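Local coordinates for protein histidine--tRNA ligase (Staphylococcus aureus, PDB 1QE0) that catalyses the ATP-dependent attachment of L-histidine to tRNA(His), working as a homodimeric class II aminoacyl-tRNA synthetase, at residues Lys160-Ser165 / Pro248-Pro253; Ala266-Met271 / Ile280-Gly285. All coordinates share one frame; numbering follows the deposited sequence.

Contact 1: residues Lys160-Ser165 / Pro248-Pro253. Unlike the reference sequence in segment 248-253: T250 (reference Ile).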
loop_
_atom_site.group_PDB
_atom_site.type_symbol
_atom_site.label_atom_id
_atom_site.label_comp_id
_atom_site.label_asym_id
_atom_site.label_seq_id
_atom_site.Cartn_x
_atom_site.Cartn_y
_atom_site.Cartn_z
ATOM N N LYS A 160 24.107 0.347 -8.125
ATOM C CA LYS A 160 24.821 0.440 -9.380
ATOM C C LYS A 160 23.807 0.331 -10.512
ATOM O O LYS A 160 23.221 -0.731 -10.743
ATOM C CB LYS A 160 25.884 -0.666 -9.365
ATOM C CG LYS A 160 26.157 -1.479 -10.598
ATOM C CD LYS A 160 26.739 -2.803 -10.104
ATOM C CE LYS A 160 28.223 -3.007 -10.403
ATOM N NZ LYS A 160 29.179 -2.180 -9.610
ATOM N N LEU A 161 23.516 1.490 -11.104
ATOM C CA LEU A 161 22.549 1.622 -12.198
ATOM C C LEU A 161 23.209 1.226 -13.510
ATOM O O LEU A 161 24.252 1.731 -13.864
ATOM C CB LEU A 161 21.998 3.066 -12.247
ATOM C CG LEU A 161 20.993 3.637 -13.264
ATOM C CD1 LEU A 161 20.633 2.627 -14.308
ATOM C CD2 LEU A 161 19.745 4.116 -12.573
ATOM N N VAL A 162 22.565 0.325 -14.226
ATOM C CA VAL A 162 23.049 -0.188 -15.478
ATOM C C VAL A 162 21.986 0.061 -16.540
ATOM O O VAL A 162 20.836 -0.350 -16.383
ATOM C CB VAL A 162 23.298 -1.677 -15.331
ATOM C CG1 VAL A 162 23.798 -2.260 -16.609
ATOM C CG2 VAL A 162 24.269 -1.923 -14.199
ATOM N N ILE A 163 22.377 0.737 -17.623
ATOM C CA ILE A 163 21.470 1.084 -18.724
ATOM C C ILE A 163 21.988 0.606 -20.079
ATOM O O ILE A 163 23.136 0.226 -20.213
ATOM C CB ILE A 163 21.276 2.598 -18.819
ATOM C CG1 ILE A 163 22.580 3.255 -19.203
ATOM C CG2 ILE A 163 20.839 3.179 -17.481
ATOM C CD1 ILE A 163 22.451 4.748 -19.352
ATOM N N ASN A 164 21.120 0.641 -21.077
ATOM C CA ASN A 164 21.427 0.239 -22.439
ATOM C C ASN A 164 20.262 0.735 -23.313
ATOM O O ASN A 164 19.230 1.196 -22.815
ATOM C CB ASN A 164 21.562 -1.297 -22.567
ATOM C CG ASN A 164 21.941 -1.740 -24.006
ATOM O OD1 ASN A 164 21.512 -2.790 -24.529
ATOM N ND2 ASN A 164 22.723 -0.899 -24.660
ATOM N N SER A 165 20.433 0.661 -24.622
ATOM C CA SER A 165 19.398 1.081 -25.519
ATOM C C SER A 165 19.310 0.098 -26.636
ATOM O O SER A 165 20.316 -0.265 -27.214
ATOM C CB SER A 165 19.730 2.414 -26.119
ATOM O OG SER A 165 18.744 2.726 -27.088
ATOM N N PRO A 248 25.288 8.301 -11.579
ATOM C CA PRO A 248 26.283 7.437 -12.198
ATOM C C PRO A 248 25.581 6.239 -12.808
ATOM O O PRO A 248 24.567 5.792 -12.264
ATOM C CB PRO A 248 27.151 7.029 -11.006
ATOM C CG PRO A 248 26.871 8.064 -9.953
ATOM C CD PRO A 248 25.399 8.239 -10.118
ATOM N N TYR A 249 26.132 5.715 -13.907
ATOM C CA TYR A 249 25.552 4.589 -14.603
ATOM C C TYR A 249 26.596 3.778 -15.351
ATOM O O TYR A 249 27.633 4.290 -15.775
ATOM C CB TYR A 249 24.550 5.093 -15.616
ATOM C CG TYR A 249 25.198 5.890 -16.693
ATOM C CD1 TYR A 249 25.737 5.264 -17.802
ATOM C CD2 TYR A 249 25.287 7.271 -16.601
ATOM C CE1 TYR A 249 26.357 5.985 -18.808
ATOM C CE2 TYR A 249 25.905 8.016 -17.605
ATOM C CZ TYR A 249 26.441 7.363 -18.711
ATOM O OH TYR A 249 27.042 8.076 -19.729
ATOM N N THR A 250 26.254 2.531 -15.617
ATOM C CA THR A 250 27.131 1.632 -16.323
ATOM C C THR A 250 26.358 1.212 -17.568
ATOM O O THR A 250 25.195 0.820 -17.488
ATOM C CB THR A 250 27.477 0.353 -15.460
ATOM O OG1 THR A 250 27.533 0.677 -14.060
ATOM C CG2 THR A 250 28.838 -0.211 -15.861
ATOM N N GLU A 251 26.990 1.336 -18.726
ATOM C CA GLU A 251 26.354 0.928 -19.967
ATOM C C GLU A 251 26.635 -0.543 -20.233
ATOM O O GLU A 251 27.748 -0.924 -20.479
ATOM C CB GLU A 251 26.891 1.754 -21.110
ATOM C CG GLU A 251 26.887 3.217 -20.818
ATOM C CD GLU A 251 27.175 4.030 -22.042
ATOM O OE1 GLU A 251 26.616 3.710 -23.111
ATOM O OE2 GLU A 251 27.961 4.988 -21.949
ATOM N N ASP A 252 25.641 -1.389 -20.171
ATOM C CA ASP A 252 25.915 -2.776 -20.418
ATOM C C ASP A 252 25.292 -3.129 -21.725
ATOM O O ASP A 252 24.146 -3.565 -21.766
ATOM C CB ASP A 252 25.322 -3.632 -19.304
ATOM C CG ASP A 252 25.490 -5.129 -19.531
ATOM O OD1 ASP A 252 26.136 -5.565 -20.512
ATOM O OD2 ASP A 252 24.951 -5.876 -18.694
ATOM N N PRO A 253 26.057 -3.027 -22.813
ATOM C CA PRO A 253 25.604 -3.333 -24.175
ATOM C C PRO A 253 24.767 -4.588 -24.255
ATOM O O PRO A 253 23.863 -4.652 -25.059
ATOM C CB PRO A 253 26.907 -3.520 -24.920
ATOM C CG PRO A 253 27.777 -2.528 -24.270
ATOM C CD PRO A 253 27.499 -2.734 -22.800
#
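I163 and T250, the residues that lose most surface to this contact, meet through the backbone: I163 N donates to T250 O at 2.8 Å, with an N-H...O angle of 155°. T250 N donates to L161 O at 2.8 Å, so T250 bonds on either side of its bridge partner V162, as parallel pairing requires, and D252 N carries on with I163 O at 3.0 Å. The bridges V162-T250 and I163-E251 are parallel, and strand 250-251 pairs with 159-165 in the mixed sheet of the class II catalytic domain; the 82 intervening residues contain helices and no strand, so the parallel pair is joined by a helical crossover. I163 and Y249 both have chi1 near +65°, which sets CG1 and CG between the backbone N and the carbonyl carbon and brings I163 CD1 to 3.7 Å from Y249 CD1, oblique to the ring. Helix 231-245 packs on this side, with Y235 and K239 touching I163. On the face shared by V162 and T250, V162 CG2 lies 4.1 Å from T250 CB, while V162 CG1, anti to the backbone N, reaches D252 CB. T250 OG1 adds a weak 3.5 Å hydrogen bond to L161 O.

Contact 2: residues Ala266-Met271 / Ile280-Gly285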
loop_
_atom_site.group_PDB
_atom_site.type_symbol
_atom_site.label_atom_id
_atom_site.label_comp_id
_atom_site.label_asym_id
_atom_site.label_seq_id
_atom_site.Cartn_x
_atom_site.Cartn_y
_atom_site.Cartn_z
ATOM N N ALA A 266 16.781 0.853 -21.399
ATOM C CA ALA A 266 16.612 -0.387 -20.674
ATOM C C ALA A 266 17.571 -0.193 -19.519
ATOM O O ALA A 266 18.613 0.429 -19.695
ATOM C CB ALA A 266 17.024 -1.554 -21.524
ATOM N N PHE A 267 17.155 -0.585 -18.319
ATOM C CA PHE A 267 18.006 -0.423 -17.168
ATOM C C PHE A 267 17.737 -1.463 -16.100
ATOM O O PHE A 267 16.737 -2.189 -16.152
ATOM C CB PHE A 267 17.907 0.993 -16.596
ATOM C CG PHE A 267 16.651 1.251 -15.833
ATOM C CD1 PHE A 267 15.482 1.617 -16.497
ATOM C CD2 PHE A 267 16.618 1.069 -14.443
ATOM C CE1 PHE A 267 14.294 1.797 -15.797
ATOM C CE2 PHE A 267 15.428 1.246 -13.723
ATOM C CZ PHE A 267 14.270 1.606 -14.405
ATOM N N GLU A 268 18.654 -1.516 -15.136
ATOM C CA GLU A 268 18.593 -2.440 -14.033
ATOM C C GLU A 268 19.371 -1.762 -12.942
ATOM O O GLU A 268 20.404 -1.163 -13.232
ATOM C CB GLU A 268 19.274 -3.717 -14.431
ATOM C CG GLU A 268 18.328 -4.853 -14.341
ATOM C CD GLU A 268 18.911 -6.150 -14.836
ATOM O OE1 GLU A 268 18.161 -6.888 -15.519
ATOM O OE2 GLU A 268 20.095 -6.440 -14.536
ATOM N N LEU A 269 18.817 -1.723 -11.728
ATOM C CA LEU A 269 19.493 -1.099 -10.594
ATOM C C LEU A 269 20.056 -2.288 -9.871
ATOM O O LEU A 269 19.366 -3.308 -9.709
ATOM C CB LEU A 269 18.519 -0.386 -9.655
ATOM C CG LEU A 269 19.051 0.862 -8.930
ATOM C CD1 LEU A 269 18.166 1.281 -7.826
ATOM C CD2 LEU A 269 20.390 0.632 -8.370
ATOM N N MET A 270 21.322 -2.215 -9.487
ATOM C CA MET A 270 21.871 -3.349 -8.784
ATOM C C MET A 270 22.620 -3.028 -7.514
ATOM O O MET A 270 23.047 -1.896 -7.271
ATOM C CB MET A 270 22.648 -4.298 -9.714
ATOM C CG MET A 270 22.754 -3.860 -11.163
ATOM S SD MET A 270 23.111 -5.251 -12.237
ATOM C CE MET A 270 21.640 -6.182 -12.016
ATOM N N MET A 271 22.586 -4.027 -6.643
ATOM C CA MET A 271 23.171 -4.002 -5.325
ATOM C C MET A 271 24.343 -4.930 -5.300
ATOM O O MET A 271 24.255 -6.111 -5.683
ATOM C CB MET A 271 22.110 -4.480 -4.318
ATOM C CG MET A 271 22.588 -5.082 -2.985
ATOM S SD MET A 271 22.608 -3.916 -1.593
ATOM C CE MET A 271 21.512 -2.671 -2.149
ATOM N N ILE A 280 25.925 -10.375 -6.214
ATOM C CA ILE A 280 25.184 -9.273 -6.794
ATOM C C ILE A 280 23.733 -9.629 -6.935
ATOM O O ILE A 280 23.383 -10.816 -7.074
ATOM C CB ILE A 280 25.785 -8.835 -8.155
ATOM C CG1 ILE A 280 25.269 -7.463 -8.545
ATOM C CG2 ILE A 280 25.462 -9.819 -9.248
ATOM C CD1 ILE A 280 26.131 -6.791 -9.581
ATOM N N THR A 281 22.890 -8.601 -6.831
ATOM C CA THR A 281 21.444 -8.759 -6.968
ATOM C C THR A 281 20.867 -7.575 -7.703
ATOM O O THR A 281 21.352 -6.442 -7.601
ATOM C CB THR A 281 20.695 -8.909 -5.582
ATOM O OG1 THR A 281 21.069 -10.137 -4.966
ATOM C CG2 THR A 281 19.180 -8.958 -5.767
ATOM N N THR A 282 19.836 -7.867 -8.474
ATOM C CA THR A 282 19.134 -6.856 -9.213
ATOM C C THR A 282 18.019 -6.456 -8.279
ATOM O O THR A 282 17.221 -7.289 -7.856
ATOM C CB THR A 282 18.505 -7.449 -10.432
ATOM O OG1 THR A 282 19.464 -8.286 -11.074
ATOM C CG2 THR A 282 18.061 -6.366 -11.366
ATOM N N LEU A 283 18.017 -5.195 -7.894
ATOM C CA LEU A 283 16.996 -4.688 -7.008
ATOM C C LEU A 283 15.707 -4.311 -7.795
ATOM O O LEU A 283 14.581 -4.669 -7.407
ATOM C CB LEU A 283 17.578 -3.468 -6.291
ATOM C CG LEU A 283 17.926 -3.577 -4.816
ATOM C CD1 LEU A 283 18.315 -4.973 -4.478
ATOM C CD2 LEU A 283 19.028 -2.616 -4.492
ATOM N N CYS A 284 15.909 -3.641 -8.932
ATOM C CA CYS A 284 14.837 -3.147 -9.784
ATOM C C CYS A 284 15.207 -3.210 -11.255
ATOM O O CYS A 284 16.379 -3.268 -11.602
ATOM C CB CYS A 284 14.578 -1.700 -9.414
ATOM S SG CYS A 284 13.518 -0.866 -10.542
ATOM N N GLY A 285 14.210 -3.132 -12.124
ATOM C CA GLY A 285 14.447 -3.175 -13.566
ATOM C C GLY A 285 13.283 -2.642 -14.409
ATOM O O GLY A 285 12.129 -2.629 -13.957
#
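M271 and T281 form a hydrogen-bonded antiparallel pair, M271 N to T281 O at 2.9 Å and T281 N to M271 O at 3.1 Å, while the strand axes run 137° apart and a classic beta bulge sets L283 and C284 against L269. The bulge shows in the bonds of L269: its N donates to C284 O, tilted 35° from the carbonyl plane, whereas its O accepts from L283 N. The extra residue, L283, departs from strand backbone angles (psi -44°); its CB points toward 266-271, and its CD2 lies 3.4 Å from M271 CE. The methionine chain starts with CG anti to the backbone N and bends at chi2 and chi3, folding the methyl back to meet the leucine obliquely. L269 and C284, a hydrogen-bonded pair at the bulge, share a face, CB to CB at 4.2 Å. The other face carries E268, M270 and T282: M270 lies alongside T282 and bends at chi3 to bring CE to OG1, while the glutamate crosses the threonine with CG 3.3 Å from T282 CG2. C284 SG makes an oblique sulfur-aromatic contact with F267, 5.5 Å from the ring centroid. Helix 137-153 packs against F267, L269 and C284 through L144, V147 and Y151, helix 310-319 meets M271 and T281 through A316 and R312, and strand 159-165 borders 265-272, L159 touching L269, M271 and L283, while strand 302-309 borders 280-290.

Contacts 1 and 2 follow one another along the chain, the first closing before the second opens, and their centres lie about 10 Å apart in one mixed sheet. Strands 159-165 and 265-272 are antiparallel neighbours there, joined by probable hydrogen bonds from M270 N to K160 O at 2.7 Å and from E268 N to V162 O at 2.8 Å. The order across this part is thus 250-251, 159-165, 265-272, 280-290, with strand 302-309 next. Contact 2 is a hairpin leading through 302-309 to antiparallel strands 123-132 and 102-111, consistent with the antiparallel sheet on which class II enzymes build their catalytic domain; contact 1 adds a short parallel strand at one end of it.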